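A rubisco-like protein (Burkholderia fungorum, PDB 3NWR) is a RuBisCO-like protein, probably a lyase, with the two-domain fold of the RuBisCO large chain, whose exact reaction is uncertain. Local coordinates at residues A[319-324]-A[331-336]. Sequence-based numbering, arbitrary orientation.
Sequences HGLAGK and EVIESA. With SO4 (sulfate ion), chain B.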
ATOM      1  N   HIS A 319      16.576   4.729  -4.427  1.00 12.18           N
ATOM      2  CA  HIS A 319      17.263   5.646  -3.524  1.00 12.60           C
ATOM      3  C   HIS A 319      18.733   5.731  -3.924  1.00 14.00           C
ATOM      4  O   HIS A 319      19.008   5.676  -5.118  1.00 14.05           O
ATOM      5  CB  HIS A 319      16.940   5.342  -2.059  1.00 15.86           C
ATOM      6  CG  HIS A 319      15.524   5.691  -1.709  1.00 17.03           C
ATOM      7  ND1 HIS A 319      15.015   5.604  -0.431  1.00 17.75           N
ATOM      8  CD2 HIS A 319      14.509   6.148  -2.486  1.00 17.30           C
ATOM      9  CE1 HIS A 319      13.750   5.985  -0.434  1.00 18.62           C
ATOM     10  NE2 HIS A 319      13.417   6.322  -1.669  1.00 17.83           N
ATOM     11  N   GLY A 320      19.675   5.904  -3.001  1.00 14.20           N
ATOM     12  CA  GLY A 320      21.018   6.223  -3.468  1.00 15.55           C
ATOM     13  C   GLY A 320      22.161   5.832  -2.568  1.00 15.79           C
ATOM     14  O   GLY A 320      22.004   5.763  -1.351  1.00 16.44           O
ATOM     15  N   LEU A 321      23.319   5.594  -3.174  1.00 16.15           N
ATOM     16  CA  LEU A 321      24.533   5.308  -2.419  1.00 16.38           C
ATOM     17  C   LEU A 321      24.981   6.557  -1.669  1.00 14.54           C
ATOM     18  O   LEU A 321      24.943   7.662  -2.209  1.00 15.63           O
ATOM     19  CB  LEU A 321      25.628   4.819  -3.366  1.00 16.72           C
ATOM     20  CG  LEU A 321      25.244   3.534  -4.102  1.00 17.61           C
ATOM     21  CD1 LEU A 321      26.340   3.140  -5.068  1.00 22.27           C
ATOM     22  CD2 LEU A 321      24.926   2.398  -3.121  1.00 19.45           C
ATOM     23  N   ALA A 322      25.385   6.369  -0.415  1.00 15.46           N
ATOM     24  CA  ALA A 322      25.750   7.476   0.464  1.00 18.09           C
ATOM     25  C   ALA A 322      24.616   8.490   0.560  1.00 19.42           C
ATOM     26  O   ALA A 322      24.851   9.689   0.673  1.00 20.86           O
ATOM     27  CB  ALA A 322      27.036   8.156  -0.028  1.00 20.29           C
ATOM     28  N   GLY A 323      23.381   8.005   0.524  1.00 17.62           N
ATOM     29  CA  GLY A 323      22.241   8.905   0.495  1.00 18.69           C
ATOM     30  C   GLY A 323      21.900   9.496   1.846  1.00 23.26           C
ATOM     31  O   GLY A 323      22.556   9.201   2.850  1.00 21.86           O
ATOM     32  N   LYS A 324      20.864  10.331   1.869  1.00 17.84           N
ATOM     33  CA  LYS A 324      20.416  10.968   3.104  1.00 18.21           C
ATOM     34  C   LYS A 324      19.242  10.219   3.745  1.00 18.29           C
ATOM     35  O   LYS A 324      18.833  10.544   4.853  1.00 18.98           O
ATOM     36  CB  LYS A 324      20.046  12.430   2.840  1.00 17.75           C
ATOM     37  CG  LYS A 324      21.213  13.247   2.294  1.00 22.78           C
ATOM     38  CD  LYS A 324      20.840  14.703   2.045  1.00 29.16           C
ATOM     39  CE  LYS A 324      22.030  15.464   1.477  1.00 36.26           C
ATOM     40  NZ  LYS A 324      21.776  16.931   1.401  1.00 39.79           N
ATOM     41  N   GLU A 331      21.328  -2.398   0.257  1.00 15.35           N
ATOM     42  CA  GLU A 331      19.962  -2.429  -0.261  1.00 13.87           C
ATOM     43  C   GLU A 331      19.844  -1.675  -1.581  1.00 15.39           C
ATOM     44  O   GLU A 331      19.173  -2.128  -2.505  1.00 13.99           O
ATOM     45  CB  GLU A 331      18.941  -1.880   0.752  1.00 15.54           C
ATOM     46  CG  GLU A 331      17.530  -1.824   0.139  1.00 19.07           C
ATOM     47  CD  GLU A 331      16.406  -1.536   1.128  1.00 22.55           C
ATOM     48  OE1 GLU A 331      16.650  -1.548   2.348  1.00 21.92           O
ATOM     49  OE2 GLU A 331      15.265  -1.306   0.668  1.00 18.94           O
ATOM     50  N   VAL A 332      20.474  -0.515  -1.670  1.00 14.48           N
ATOM     51  CA  VAL A 332      20.422   0.250  -2.915  1.00 12.77           C
ATOM     52  C   VAL A 332      21.053  -0.533  -4.075  1.00 14.47           C
ATOM     53  O   VAL A 332      20.490  -0.611  -5.158  1.00 13.99           O
ATOM     54  CB  VAL A 332      21.136   1.603  -2.782  1.00 12.74           C
ATOM     55  CG1 VAL A 332      21.189   2.294  -4.145  1.00 14.54           C
ATOM     56  CG2 VAL A 332      20.452   2.474  -1.720  1.00 14.87           C
ATOM     57  N   ILE A 333      22.222  -1.126  -3.837  1.00 13.08           N
ATOM     58  CA  ILE A 333      22.904  -1.899  -4.862  1.00 14.39           C
ATOM     59  C   ILE A 333      22.050  -3.071  -5.342  1.00 15.21           C
ATOM     60  O   ILE A 333      21.857  -3.256  -6.541  1.00 15.07           O
ATOM     61  CB  ILE A 333      24.261  -2.414  -4.356  1.00 16.12           C
ATOM     62  CG1 ILE A 333      25.197  -1.229  -4.109  1.00 17.45           C
ATOM     63  CG2 ILE A 333      24.879  -3.370  -5.368  1.00 18.37           C
ATOM     64  CD1 ILE A 333      26.459  -1.599  -3.359  1.00 19.55           C
ATOM     65  N   GLU A 334      21.519  -3.847  -4.399  1.00 15.02           N
ATOM     66  CA  GLU A 334      20.714  -5.007  -4.759  1.00 16.17           C
ATOM     67  C   GLU A 334      19.453  -4.578  -5.516  1.00 14.67           C
ATOM     68  O   GLU A 334      19.026  -5.244  -6.466  1.00 14.46           O
ATOM     69  CB  GLU A 334      20.340  -5.815  -3.513  1.00 17.45           C
ATOM     70  CG  GLU A 334      19.482  -7.039  -3.814  1.00 27.37           C
ATOM     71  CD  GLU A 334      19.188  -7.873  -2.579  1.00 35.99           C
ATOM     72  OE1 GLU A 334      19.880  -7.684  -1.555  1.00 45.73           O
ATOM     73  OE2 GLU A 334      18.268  -8.721  -2.635  1.00 40.59           O
ATOM     74  N   SER A 335      18.870  -3.459  -5.097  1.00 14.14           N
ATOM     75  CA  SER A 335      17.631  -2.979  -5.716  1.00 13.13           C
ATOM     76  C   SER A 335      17.887  -2.529  -7.155  1.00 12.79           C
ATOM     77  O   SER A 335      17.105  -2.828  -8.064  1.00 13.33           O
ATOM     78  CB  SER A 335      17.020  -1.854  -4.875  1.00 12.20           C
ATOM     79  OG  SER A 335      16.652  -2.335  -3.582  1.00 14.11           O
ATOM     80  N   ALA A 336      18.999  -1.835  -7.369  1.00 12.57           N
ATOM     81  CA  ALA A 336      19.387  -1.450  -8.720  1.00 13.18           C
ATOM     82  C   ALA A 336      19.585  -2.690  -9.585  1.00 13.41           C
ATOM     83  O   ALA A 336      19.115  -2.759 -10.722  1.00 13.41           O
ATOM     84  CB  ALA A 336      20.655  -0.617  -8.695  1.00 13.11           C
TER
HETATM   85  S   SO4 B 433      20.105  16.414  -1.900  0.81 28.44           S
HETATM   86  O1  SO4 B 433      19.600  17.338  -2.914  1.00 25.06           O
HETATM   87  O2  SO4 B 433      21.514  16.122  -2.141  0.74 24.41           O
HETATM   88  O3  SO4 B 433      19.335  15.176  -1.953  0.85 25.39           O
HETATM   89  O4  SO4 B 433      19.947  17.010  -0.578  0.51 29.98           O
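G320 and V332 have the nearest CA atoms across 319-324 and 331-336, 6.0 Å apart. In the TIM-barrel catalytic domain of this RuBisCO relative, 319-324 carries the chain out of strand 315-319; the helix that follows, 329-340, contains 331-336. The loop therefore folds back over the early turns of the next barrel helix. A type II turn from G320 to G323 reverses it, closed by a weak hydrogen bond from G323 N to G320 O.

No hydrogen bond joins the segments; the contact is van der Waals and mostly buried, with 194 Å² of surface covered, both sides summed. V332 is the central group, its CA-CB bond directed at the loop. Its two methyls divide the work: CG2 lies 3.7 Å from G320 O, whereas CG1, anti to the backbone N (chi1 174°), meets L321 CD2 at 3.9 Å. That same L321 methyl also touches I333 CG1 at 3.8 Å, so a single branch spans two consecutive helix residues. The L321 side chain runs obliquely to V332 but at about a right angle to I333. Around this cluster, L321 also packs on A366 and T367 of helix 364-371, and V332 on F355 of strand 352-355.

At the far end of the loop, the K324 side chain, extended beyond CG, reaches a sulfate, probably from the crystallisation liquor, and gives a 2.7 Å hydrogen bond from NZ to its O4. G358 N and G382 N also bind this anion, consistent with a phosphate-binding site as in RuBisCO relatives. Within the helix, E331 O accepts from S335 N and, at 2.7 Å, from S335 OG, the two donors arriving from opposite faces of the carbonyl plane.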